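Local coordinates for hypothetical protein NE0471 (Nitrosomonas europaea, PDB 2AUW) that is of unknown function but may bind DNA, and pairs a DUF2442-family region containing a small antiparallel sheet with a group of short helices, at residues R23-W26 and E30-E33; G96-R101 and G140-R145. All blocks are in the same frame, centred on the assembly; numbering follows the deposited sequence.

Contact 1: residues R23-W26 and E30-E33; sequences RTTW and EVLE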
loop_
_atom_site.group_PDB
_atom_site.type_symbol
_atom_site.label_atom_id
_atom_site.label_comp_id
_atom_site.label_asym_id
_atom_site.label_seq_id
_atom_site.Cartn_x
_atom_site.Cartn_y
_atom_site.Cartn_z
ATOM N N ARG B 23 -11.631 -9.949 26.689
ATOM C CA ARG B 23 -12.174 -10.401 25.423
ATOM C C ARG B 23 -12.046 -9.225 24.430
ATOM O O ARG B 23 -12.475 -8.111 24.731
ATOM C CB ARG B 23 -13.645 -10.820 25.557
ATOM C CG ARG B 23 -14.227 -11.293 24.232
ATOM C CD ARG B 23 -15.729 -11.538 24.316
ATOM N NE ARG B 23 -16.056 -12.367 25.466
ATOM C CZ ARG B 23 -15.887 -13.685 25.532
ATOM N NH1 ARG B 23 -15.401 -14.357 24.492
ATOM N NH2 ARG B 23 -16.221 -14.334 26.652
ATOM N N THR B 24 -11.442 -9.480 23.276
ATOM C CA THR B 24 -11.127 -8.394 22.319
ATOM C C THR B 24 -11.841 -8.711 21.020
ATOM O O THR B 24 -11.808 -9.844 20.575
ATOM C CB THR B 24 -9.600 -8.251 22.070
ATOM O OG1 THR B 24 -9.056 -9.525 21.677
ATOM C CG2 THR B 24 -8.906 -7.772 23.355
ATOM N N THR B 25 -12.486 -7.703 20.439
ATOM C CA THR B 25 -13.168 -7.858 19.144
ATOM C C THR B 25 -12.475 -6.945 18.127
ATOM O O THR B 25 -12.109 -5.804 18.439
ATOM C CB THR B 25 -14.677 -7.490 19.241
ATOM O OG1 THR B 25 -15.278 -8.231 20.323
ATOM C CG2 THR B 25 -15.382 -7.826 17.938
ATOM N N TRP B 26 -12.332 -7.454 16.922
ATOM C CA TRP B 26 -11.512 -6.830 15.897
ATOM C C TRP B 26 -12.303 -6.630 14.597
ATOM O O TRP B 26 -13.226 -7.370 14.327
ATOM C CB TRP B 26 -10.259 -7.680 15.644
ATOM C CG TRP B 26 -9.494 -7.960 16.944
ATOM C CD1 TRP B 26 -9.752 -8.963 17.846
ATOM C CD2 TRP B 26 -8.403 -7.199 17.482
ATOM N NE1 TRP B 26 -8.878 -8.882 18.920
ATOM C CE2 TRP B 26 -8.043 -7.803 18.726
ATOM C CE3 TRP B 26 -7.683 -6.071 17.038
ATOM C CZ2 TRP B 26 -6.981 -7.322 19.521
ATOM C CZ3 TRP B 26 -6.614 -5.585 17.835
ATOM C CH2 TRP B 26 -6.279 -6.224 19.063
ATOM N N GLU B 30 -12.801 -11.320 14.171
ATOM C CA GLU B 30 -12.310 -12.177 15.260
ATOM C C GLU B 30 -12.700 -11.669 16.633
ATOM O O GLU B 30 -12.719 -10.470 16.894
ATOM C CB GLU B 30 -10.781 -12.366 15.193
ATOM C CG GLU B 30 -10.283 -13.057 13.971
ATOM C CD GLU B 30 -8.790 -12.814 13.813
ATOM O OE1 GLU B 30 -8.399 -11.640 13.655
ATOM O OE2 GLU B 30 -8.037 -13.784 13.932
ATOM N N VAL B 31 -13.008 -12.603 17.513
ATOM C CA VAL B 31 -13.264 -12.324 18.918
ATOM C C VAL B 31 -12.259 -13.209 19.675
ATOM O O VAL B 31 -12.293 -14.429 19.574
ATOM C CB VAL B 31 -14.719 -12.641 19.336
ATOM C CG1 VAL B 31 -14.904 -12.363 20.839
ATOM C CG2 VAL B 31 -15.694 -11.794 18.526
ATOM N N LEU B 32 -11.290 -12.571 20.308
ATOM C CA LEU B 32 -10.132 -13.293 20.868
ATOM C C LEU B 32 -9.997 -12.941 22.335
ATOM O O LEU B 32 -10.091 -11.787 22.720
ATOM C CB LEU B 32 -8.832 -12.888 20.146
ATOM C CG LEU B 32 -8.801 -12.935 18.620
ATOM C CD1 LEU B 32 -7.495 -12.337 18.128
ATOM C CD2 LEU B 32 -8.942 -14.361 18.166
ATOM N N GLU B 33 -9.739 -13.942 23.151
ATOM C CA GLU B 33 -9.494 -13.703 24.560
ATOM C C GLU B 33 -7.990 -13.761 24.816
ATOM O O GLU B 33 -7.236 -14.418 24.101
ATOM C CB GLU B 33 -10.243 -14.716 25.447
ATOM C CG GLU B 33 -11.811 -14.583 25.374
ATOM C CD GLU B 33 -12.570 -15.590 26.255
ATOM O OE1 GLU B 33 -11.946 -16.272 27.100
ATOM O OE2 GLU B 33 -13.817 -15.679 26.099
#
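Thr24 and Leu32 form the hydrogen-bonded pair of an antiparallel beta hairpin, strands 21-26 and 31-35, whose short segments run at 153° to each other. The backbone evidence is reciprocal: Thr24 N gives to Leu32 O at 2.7 Å, and Leu32 N returns to Thr24 O at 2.8 Å. Nearer the turn, Trp26 N reaches Glu30 O at 3.0 Å.

The charged contact lies on the face bearing Arg23, Thr25 and Val31. Arg23 and Glu33, a non-hydrogen-bonded pair, run side by side, and Arg23 NH1 meets Glu33 OE2 at 2.6 Å in a salt bridge. OE2 lies over one guanidinium face rather than at its edge, so the attraction is chiefly of charge; the carboxylate plane is turned 78° from the guanidinium. Glu33 OE1 pairs with Arg21.

Apolar packing divides by face. Val31 CG1 touches Arg23 CG at 3.6 Å, whereas Leu32 CD1 lies 4.1 Å from Trp26 CD1, and Leu32 is backed by helix 76-86.

On the face carrying Thr24 and Leu32, Thr24 OG1 stands between its backbone N and carbonyl carbon (chi1 53°), which lets it donate to Leu32 O at 2.7 Å, from the opposite side of the carbonyl plane to Thr24 N, while accepting from Trp26 NE1 at 2.8 Å.

Contact 2: residues G96-R101 and G140-R145; sequences GDWMHR and GWEATR
Glu142 reaches from helix 132-144 to two side chains of helix 92-101, presenting its carboxylate to Arg101 and its CG to the indole of Trp98. The helix segments run nearly parallel, at 21°, but their axes stay 12.0 Å apart, so long side chains, rather than closely packed backbones, make the contact.

Arg101 and Glu142 cross at about a right angle. The arginine grips side-on, one nitrogen to each oxygen. Arg101 NE donates to Glu142 OE2 at 2.7 Å; Arg101 NH1 donates to Glu142 OE1 at 2.9 Å. Both bonds are nearly straight, and both oxygens lie close to the guanidinium plane. The carboxylate is turned 34° against that plane: OE2 is met on its syn side, whereas OE1 is approached from above. With CG between the backbone N and carbonyl carbon and the chain extended to NE, Arg101 folds back over its own helix, placing one guanidinium face above Trp98 CA.

Trp98 and Trp141 form an offset edge-to-face pair, the edge of Trp98 turned toward the face of Trp141. Their six-membered rings have planes at 80° and centroids 5.8 Å apart; Trp141 CE3 sits against the NE1-CZ2 side of Trp98, 3.8 Å from Trp98 NE1. Glu142 CG lies at the rim of the Trp98 indole, 3.5 Å from NE1. Ala109 and Leu113 of helix 106-113 also pack against Trp98, tying the aromatic pair into the helical bundle.

Asn102 ND2 donates a further hydrogen bond to Glu142 OE2, so that oxygen has two donors. The two-point grip by Arg101, with this amide beside it, restrains rotation of the carboxylate and would probably favour its ionised form.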
loop_
_atom_site.group_PDB
_atom_site.type_symbol
_atom_site.label_atom_id
_atom_site.label_comp_id
_atom_site.label_asym_id
_atom_site.label_seq_id
_atom_site.Cartn_x
_atom_site.Cartn_y
_atom_site.Cartn_z
ATOM N N GLY B 96 7.566 -10.895 12.226
ATOM C CA GLY B 96 8.351 -9.648 12.137
ATOM C C GLY B 96 9.698 -9.726 12.856
ATOM O O GLY B 96 10.708 -9.226 12.342
ATOM N N ASP B 97 9.729 -10.375 14.015
ATOM C CA ASP B 97 10.980 -10.618 14.757
ATOM C C ASP B 97 11.945 -11.487 13.941
ATOM O O ASP B 97 13.144 -11.206 13.894
ATOM C CB ASP B 97 10.695 -11.315 16.087
ATOM C CG ASP B 97 10.078 -10.386 17.137
ATOM O OD1 ASP B 97 9.927 -9.173 16.888
ATOM O OD2 ASP B 97 9.748 -10.890 18.223
ATOM N N TRP B 98 11.419 -12.534 13.291
ATOM C CA TRP B 98 12.216 -13.356 12.382
ATOM C C TRP B 98 12.822 -12.554 11.230
ATOM O O TRP B 98 13.993 -12.737 10.904
ATOM C CB TRP B 98 11.405 -14.563 11.866
ATOM C CG TRP B 98 12.046 -15.309 10.737
ATOM C CD1 TRP B 98 12.981 -16.306 10.820
ATOM C CD2 TRP B 98 11.751 -15.150 9.342
ATOM N NE1 TRP B 98 13.312 -16.750 9.551
ATOM C CE2 TRP B 98 12.564 -16.058 8.633
ATOM C CE3 TRP B 98 10.870 -14.313 8.626
ATOM C CZ2 TRP B 98 12.532 -16.160 7.239
ATOM C CZ3 TRP B 98 10.845 -14.405 7.224
ATOM C CH2 TRP B 98 11.683 -15.317 6.557
HETATM N N MSE B 99 12.042 -11.660 10.624
HETATM C CA MSE B 99 12.577 -10.761 9.596
HETATM C C MSE B 99 13.665 -9.828 10.161
HETATM O O MSE B 99 14.775 -9.713 9.600
HETATM C CB MSE B 99 11.459 -9.920 8.971
HETATM C CG MSE B 99 10.441 -10.721 8.116
HETATM SE SE MSE B 99 9.109 -9.504 7.337
HETATM C CE MSE B 99 8.868 -8.432 8.835
ATOM N N HIS B 100 13.338 -9.182 11.271
ATOM C CA HIS B 100 14.244 -8.240 11.909
ATOM C C HIS B 100 15.595 -8.870 12.275
ATOM O O HIS B 100 16.657 -8.371 11.860
ATOM C CB HIS B 100 13.605 -7.550 13.120
ATOM C CG HIS B 100 14.395 -6.363 13.590
ATOM N ND1 HIS B 100 15.235 -6.411 14.682
ATOM C CD2 HIS B 100 14.526 -5.118 13.070
ATOM C CE1 HIS B 100 15.827 -5.236 14.835
ATOM N NE2 HIS B 100 15.422 -4.438 13.864
ATOM N N ARG B 101 15.565 -9.975 13.005
ATOM C CA ARG B 101 16.799 -10.581 13.493
ATOM C C ARG B 101 17.627 -11.166 12.348
ATOM O O ARG B 101 18.825 -11.450 12.516
ATOM C CB ARG B 101 16.516 -11.639 14.551
ATOM C CG ARG B 101 15.739 -12.861 14.055
ATOM C CD ARG B 101 15.446 -13.780 15.223
ATOM N NE ARG B 101 14.844 -15.040 14.808
ATOM C CZ ARG B 101 13.656 -15.468 15.205
ATOM N NH1 ARG B 101 13.199 -16.625 14.771
ATOM N NH2 ARG B 101 12.939 -14.748 16.047
ATOM N N GLY B 140 13.198 -23.263 9.630
ATOM C CA GLY B 140 14.052 -24.093 8.789
ATOM C C GLY B 140 15.054 -23.288 7.992
ATOM O O GLY B 140 16.218 -23.684 7.867
ATOM N N TRP B 141 14.603 -22.159 7.446
ATOM C CA TRP B 141 15.507 -21.271 6.738
ATOM C C TRP B 141 16.587 -20.753 7.692
ATOM O O TRP B 141 17.766 -20.700 7.342
ATOM C CB TRP B 141 14.752 -20.114 6.098
ATOM C CG TRP B 141 15.657 -19.162 5.363
ATOM C CD1 TRP B 141 16.045 -19.233 4.052
ATOM C CD2 TRP B 141 16.272 -17.986 5.905
ATOM N NE1 TRP B 141 16.893 -18.182 3.750
ATOM C CE2 TRP B 141 17.037 -17.395 4.868
ATOM C CE3 TRP B 141 16.262 -17.381 7.179
ATOM C CZ2 TRP B 141 17.775 -16.208 5.054
ATOM C CZ3 TRP B 141 17.001 -16.207 7.369
ATOM C CH2 TRP B 141 17.753 -15.634 6.299
ATOM N N GLU B 142 16.188 -20.377 8.900
ATOM C CA GLU B 142 17.154 -19.919 9.917
ATOM C C GLU B 142 18.183 -20.973 10.292
ATOM O O GLU B 142 19.328 -20.641 10.603
ATOM C CB GLU B 142 16.432 -19.476 11.183
ATOM C CG GLU B 142 16.103 -18.027 11.206
ATOM C CD GLU B 142 15.777 -17.543 12.598
ATOM O OE1 GLU B 142 15.092 -18.269 13.344
ATOM O OE2 GLU B 142 16.187 -16.418 12.930
ATOM N N ALA B 143 17.772 -22.237 10.267
ATOM C CA ALA B 143 18.628 -23.355 10.656
ATOM C C ALA B 143 19.655 -23.729 9.599
ATOM O O ALA B 143 20.663 -24.352 9.905
ATOM C CB ALA B 143 17.787 -24.566 10.984
ATOM N N THR B 144 19.385 -23.358 8.353
ATOM C CA THR B 144 20.211 -23.767 7.219
ATOM C C THR B 144 20.861 -22.538 6.584
ATOM O O THR B 144 21.955 -22.635 6.038
ATOM C CB THR B 144 19.360 -24.457 6.143
ATOM O OG1 THR B 144 18.248 -23.609 5.824
ATOM C CG2 THR B 144 18.842 -25.800 6.651
ATOM N N ARG B 145 20.159 -21.399 6.657
ATOM C CA ARG B 145 20.532 -20.145 5.990
ATOM C C ARG B 145 21.313 -20.401 4.696
ATOM O O ARG B 145 22.521 -20.141 4.628
ATOM C CB ARG B 145 21.295 -19.220 6.953
ATOM C CG ARG B 145 20.391 -18.437 7.898
ATOM C CD ARG B 145 21.096 -17.169 8.372
ATOM N NE ARG B 145 20.376 -16.469 9.435
ATOM C CZ ARG B 145 20.398 -16.818 10.726
ATOM N NH1 ARG B 145 21.085 -17.882 11.139
ATOM N NH2 ARG B 145 19.718 -16.106 11.610
#

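Contacts 1 and 2 lie on opposite sides of the chain's centre, with their own centres 29 Å apart and their nearest atoms about 16 Å apart, so neither touches the other. They follow one another along the chain: both strands of the hairpin precede the first helix of contact 2. Contact 1 joins neighbouring strands across a three-residue turn, whereas contact 2 brings together segments 38 residues apart, the gap including helices 106-113 and 117-124. Helix 76-86, which packs on the hairpin, precedes helix 92-101 of contact 2 in the chain. The other protein chain of the assembly touches neither contact. Whether either contact lies near a surface for DNA, which the protein may bind, is not settled by this geometry.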